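Local structure of probable protein phosphatase 2C 50 (5ZCG) at residues A[78-81]-A[82-86]; A[38-42]-A[43-47]. The protein probably removes phosphate from phosphoserine and phosphothreonine residues of proteins, as a magnesium-dependent phosphatase of the PP2C family. The protein carries 5 engineered substitutions. All blocks are in the same frame, centred on the assembly; numbering follows the deposited sequence.

Contact 1. Residues A[78-81]-A[82-86]; sequences VVLS and AALAR. Engineered in segment 82-86: Ala82 (natural residue Glu), Ala83 (natural residue Glu), Ala85 (natural residue Lys).
Leu80 and Leu84 meet one turn apart on helix 67-91, in a local contact within regular alpha-helix. The backbone joins the two halves by four consecutive i to i+4 hydrogen bonds. Ala82 N donates to Val78 O at 3.0 Å, with a nearly straight N-H...O angle of 172°. Ala83 N to Val79 O and Ala85 N to Ser81 O repeat the pattern, as does Leu84 N, at 2.9 Å from Leu80 O.

Leu80 holds CG anti to its backbone N (chi1 -175°), and this places CG 4.0 Å from Leu84 CD1. The two leucine side chains slant across each other, and this is their closest approach. Leu84 takes the other common setting, with CG anti to its own carbonyl carbon (chi1 -76°). Its CG lies 3.3 Å from Leu80 O, the oxygen that also accepts its N-H. Ala82, Ala83 and Ala85 are engineered, replacing Glu, Glu and Lys. Their methyls stay close to the backbone: Ala83 CB is 3.4 Å from Val79 O, and Ala82 CB is 3.6 Å from Val78 O.

Ser81 turns its hydroxyl out of the helix and hydrogen-bonds through OG to Phe26 O of strand 18-28. The helix is thus pinned to the sheet by a polar link beside its leucines. Leu80 and Leu84 both pack on Phe26, and Leu84 also touches Ala27. Val79 and Ala83 face helix 99-118, at Cys110, Arg113 and Val106, and Leu80 touches its Phe107. Helix 67-91 thus lies against both strand 18-28 and helix 99-118, as in the beta-sandwich flanked by helices of PP2C phosphatases.

Contact 2. Residues A[38-42]-A[43-47]; sequences RDLDA and LGLDA
Leu40 O takes two backbone hydrogen bonds from opposite faces of its carbonyl plane, one from Leu43 N and one from Leu45 N. Neither donor lies in that plane. Leu43 N, at 2.9 Å from Leu40 O, stands 63° out of it, and its N-H...O angle is a bent 137°. Leu45 N reaches Leu40 O at 3.0 Å with a straighter approach. A third bond runs from Gly44 N to Asp41 O at 2.9 Å, and closes the type I turn from Asp41 to Gly44. Two carbonyls at the end of the helix are thereby satisfied as the chain turns away. Gly44 makes the reversal with a positive phi of 76°.

The side chains follow the turn. Leu40 and Leu45 come together through their methyls, with CD1 of Leu40 4.1 Å from CD1 of Leu45. Leu45 CB also lies 3.8 Å from Leu40 O. On the way out of the turn, Ala47 is buried and sets its CB 4.2 Å from Leu40 CB. Leu40 is thus met by apolar groups from both Leu45 and Ala47. Leu43 lays its CB 3.5 Å from Leu40 O.

Outside the two segments, Leu40 touches Ala35, Leu45 touches Leu50 and Ala47 touches Arg32. Most of the contact is at the surface, and nearly all its residues also touch a crystal neighbour. The paired bonds Leu45 N to Leu40 O and Gly44 N to Asp41 O, with Gly44 as the C-prime residue, define a Schellman motif that ends the short helix 37-41.

How the contacts relate
From the N terminus, strand 18-28 leads to the short helix 37-41, and contact 2 ends that helix. The chain then passes through a loop into strand 53-63, and on to helix 67-91, which carries contact 1. Contact 2 is complete before the chain reaches contact 1; they neither nest nor cross. In each, the two segments follow one another without a gap, so both contacts are local and neither closes a long loop. Their centres are 24 Å apart and their nearest atoms about 10 Å apart, without touching. Contact 2 shapes a peripheral connection between strands 18-28 and 53-63. Contact 1 belongs to a helix packed against both strand 18-28 and helix 99-118.

Contact 1. Residues A[78-81]-A[82-86]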
loop_
_atom_site.group_PDB
_atom_site.type_symbol
_atom_site.label_atom_id
_atom_site.label_comp_id
_atom_site.label_asym_id
_atom_site.label_seq_id
_atom_site.Cartn_x
_atom_site.Cartn_y
_atom_site.Cartn_z
ATOM N N VAL A 78 -5.090 -4.885 17.730
ATOM C CA VAL A 78 -6.138 -5.707 18.332
ATOM C C VAL A 78 -6.008 -7.155 17.872
ATOM O O VAL A 78 -6.032 -8.097 18.686
ATOM C CB VAL A 78 -7.525 -5.139 17.975
ATOM C CG1 VAL A 78 -8.643 -6.007 18.580
ATOM C CG2 VAL A 78 -7.651 -3.683 18.409
ATOM N N VAL A 79 -5.842 -7.351 16.560
ATOM C CA VAL A 79 -5.695 -8.699 16.021
ATOM C C VAL A 79 -4.433 -9.352 16.567
ATOM O O VAL A 79 -4.438 -10.532 16.941
ATOM C CB VAL A 79 -5.711 -8.674 14.480
ATOM C CG1 VAL A 79 -5.375 -10.048 13.913
ATOM C CG2 VAL A 79 -7.071 -8.218 13.976
ATOM N N LEU A 80 -3.337 -8.590 16.655
ATOM C CA LEU A 80 -2.094 -9.146 17.173
ATOM C C LEU A 80 -2.219 -9.507 18.648
ATOM O O LEU A 80 -1.703 -10.546 19.075
ATOM C CB LEU A 80 -0.947 -8.168 16.966
ATOM C CG LEU A 80 0.423 -8.715 17.371
ATOM C CD1 LEU A 80 0.773 -9.932 16.538
ATOM C CD2 LEU A 80 1.484 -7.652 17.216
ATOM N N SER A 81 -2.895 -8.670 19.446
ATOM C CA SER A 81 -3.051 -8.984 20.862
ATOM C C SER A 81 -3.841 -10.272 21.048
ATOM O O SER A 81 -3.441 -11.155 21.819
ATOM C CB SER A 81 -3.736 -7.828 21.585
ATOM O OG SER A 81 -3.620 -7.985 22.986
ATOM N N ALA A 82 -4.964 -10.402 20.328
ATOM C CA ALA A 82 -5.762 -11.624 20.422
ATOM C C ALA A 82 -4.972 -12.844 19.956
ATOM O O ALA A 82 -5.040 -13.915 20.579
ATOM C CB ALA A 82 -7.048 -11.478 19.608
ATOM N N ALA A 83 -4.217 -12.706 18.862
ATOM C CA ALA A 83 -3.437 -13.829 18.352
ATOM C C ALA A 83 -2.341 -14.231 19.329
ATOM O O ALA A 83 -2.059 -15.423 19.494
ATOM C CB ALA A 83 -2.837 -13.481 16.986
ATOM N N LEU A 84 -1.727 -13.256 20.000
ATOM C CA LEU A 84 -0.694 -13.569 20.983
ATOM C C LEU A 84 -1.281 -14.292 22.189
ATOM O O LEU A 84 -0.670 -15.233 22.713
ATOM C CB LEU A 84 0.026 -12.292 21.418
ATOM C CG LEU A 84 1.037 -11.749 20.403
ATOM C CD1 LEU A 84 1.540 -10.376 20.816
ATOM C CD2 LEU A 84 2.195 -12.723 20.241
ATOM N N ALA A 85 -2.462 -13.869 22.648
ATOM C CA ALA A 85 -3.087 -14.573 23.769
ATOM C C ALA A 85 -3.448 -16.010 23.387
ATOM O O ALA A 85 -3.159 -16.957 24.137
ATOM C CB ALA A 85 -4.321 -13.808 24.247
ATOM N N ARG A 86 -4.040 -16.193 22.202
ATOM C CA ARG A 86 -4.369 -17.537 21.738
ATOM C C ARG A 86 -3.114 -18.391 21.598
ATOM O O ARG A 86 -3.115 -19.578 21.950
ATOM C CB ARG A 86 -5.114 -17.467 20.404
ATOM C CG ARG A 86 -6.593 -17.137 20.523
ATOM C CD ARG A 86 -7.259 -17.005 19.154
ATOM N NE ARG A 86 -6.494 -17.650 18.087
ATOM C CZ ARG A 86 -6.061 -17.029 16.992
ATOM N NH1 ARG A 86 -6.316 -15.739 16.813
ATOM N NH2 ARG A 86 -5.371 -17.695 16.075
#

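Contact 2. Residues A[38-42]-A[43-47]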
loop_
_atom_site.group_PDB
_atom_site.type_symbol
_atom_site.label_atom_id
_atom_site.label_comp_id
_atom_site.label_asym_id
_atom_site.label_seq_id
_atom_site.Cartn_x
_atom_site.Cartn_y
_atom_site.Cartn_z
ATOM N N ARG A 38 12.258 -25.603 29.188
ATOM C CA ARG A 38 13.229 -26.342 29.992
ATOM C C ARG A 38 14.119 -25.400 30.800
ATOM O O ARG A 38 14.340 -25.606 32.003
ATOM C CB ARG A 38 14.058 -27.237 29.066
ATOM C CG ARG A 38 15.503 -27.457 29.476
ATOM C CD ARG A 38 16.326 -27.964 28.294
ATOM N NE ARG A 38 16.841 -26.874 27.466
ATOM C CZ ARG A 38 16.635 -26.758 26.158
ATOM N NH1 ARG A 38 15.918 -27.663 25.506
ATOM N NH2 ARG A 38 17.151 -25.728 25.499
ATOM N N ASP A 39 14.624 -24.342 30.156
ATOM C CA ASP A 39 15.551 -23.433 30.822
ATOM C C ASP A 39 14.869 -22.672 31.953
ATOM O O ASP A 39 15.466 -22.465 33.014
ATOM C CB ASP A 39 16.156 -22.472 29.802
ATOM C CG ASP A 39 17.026 -23.186 28.783
ATOM O OD1 ASP A 39 17.725 -24.146 29.175
ATOM O OD2 ASP A 39 17.011 -22.792 27.597
ATOM N N LEU A 40 13.617 -22.248 31.746
ATOM C CA LEU A 40 12.902 -21.529 32.796
ATOM C C LEU A 40 12.484 -22.468 33.919
ATOM O O LEU A 40 12.497 -22.083 35.095
ATOM C CB LEU A 40 11.676 -20.821 32.220
ATOM C CG LEU A 40 11.864 -19.409 31.667
ATOM C CD1 LEU A 40 12.534 -18.502 32.693
ATOM C CD2 LEU A 40 12.665 -19.459 30.399
ATOM N N ASP A 41 12.107 -23.702 33.578
ATOM C CA ASP A 41 11.765 -24.669 34.614
ATOM C C ASP A 41 12.978 -25.026 35.458
ATOM O O ASP A 41 12.829 -25.390 36.630
ATOM C CB ASP A 41 11.159 -25.927 33.994
ATOM C CG ASP A 41 10.503 -26.820 35.030
ATOM O OD1 ASP A 41 9.486 -26.397 35.621
ATOM O OD2 ASP A 41 11.008 -27.940 35.263
ATOM N N ALA A 42 14.183 -24.911 34.892
ATOM C CA ALA A 42 15.379 -25.109 35.709
ATOM C C ALA A 42 15.445 -24.094 36.843
ATOM O O ALA A 42 16.040 -24.371 37.892
ATOM C CB ALA A 42 16.636 -25.026 34.843
ATOM N N LEU A 43 14.813 -22.931 36.666
ATOM C CA LEU A 43 14.741 -21.899 37.691
ATOM C C LEU A 43 13.415 -21.928 38.439
ATOM O O LEU A 43 13.116 -20.999 39.195
ATOM C CB LEU A 43 14.946 -20.515 37.071
ATOM C CG LEU A 43 16.230 -20.245 36.285
ATOM C CD1 LEU A 43 16.146 -18.889 35.599
ATOM C CD2 LEU A 43 17.445 -20.317 37.199
ATOM N N GLY A 44 12.615 -22.971 38.238
ATOM C CA GLY A 44 11.331 -23.084 38.892
ATOM C C GLY A 44 10.236 -22.212 38.323
ATOM O O GLY A 44 9.138 -22.186 38.884
ATOM N N LEU A 45 10.464 -21.544 37.199
ATOM C CA LEU A 45 9.465 -20.638 36.660
ATOM C C LEU A 45 8.685 -21.334 35.557
ATOM O O LEU A 45 9.256 -22.050 34.731
ATOM C CB LEU A 45 10.124 -19.363 36.132
ATOM C CG LEU A 45 10.913 -18.581 37.186
ATOM C CD1 LEU A 45 11.669 -17.401 36.565
ATOM C CD2 LEU A 45 9.988 -18.109 38.301
ATOM N N ASP A 46 7.380 -21.081 35.528
ATOM C CA ASP A 46 6.485 -21.680 34.546
ATOM C C ASP A 46 6.435 -20.745 33.344
ATOM O O ASP A 46 5.839 -19.666 33.411
ATOM C CB ASP A 46 5.108 -21.903 35.175
ATOM C CG ASP A 46 4.090 -22.493 34.216
ATOM O OD1 ASP A 46 4.409 -22.744 33.035
ATOM O OD2 ASP A 46 2.948 -22.718 34.666
ATOM N N ALA A 47 7.049 -21.175 32.240
ATOM C CA ALA A 47 7.162 -20.314 31.069
ATOM C C ALA A 47 5.798 -19.976 30.482
ATOM O O ALA A 47 5.615 -18.879 29.939
ATOM C CB ALA A 47 8.049 -20.981 30.020
#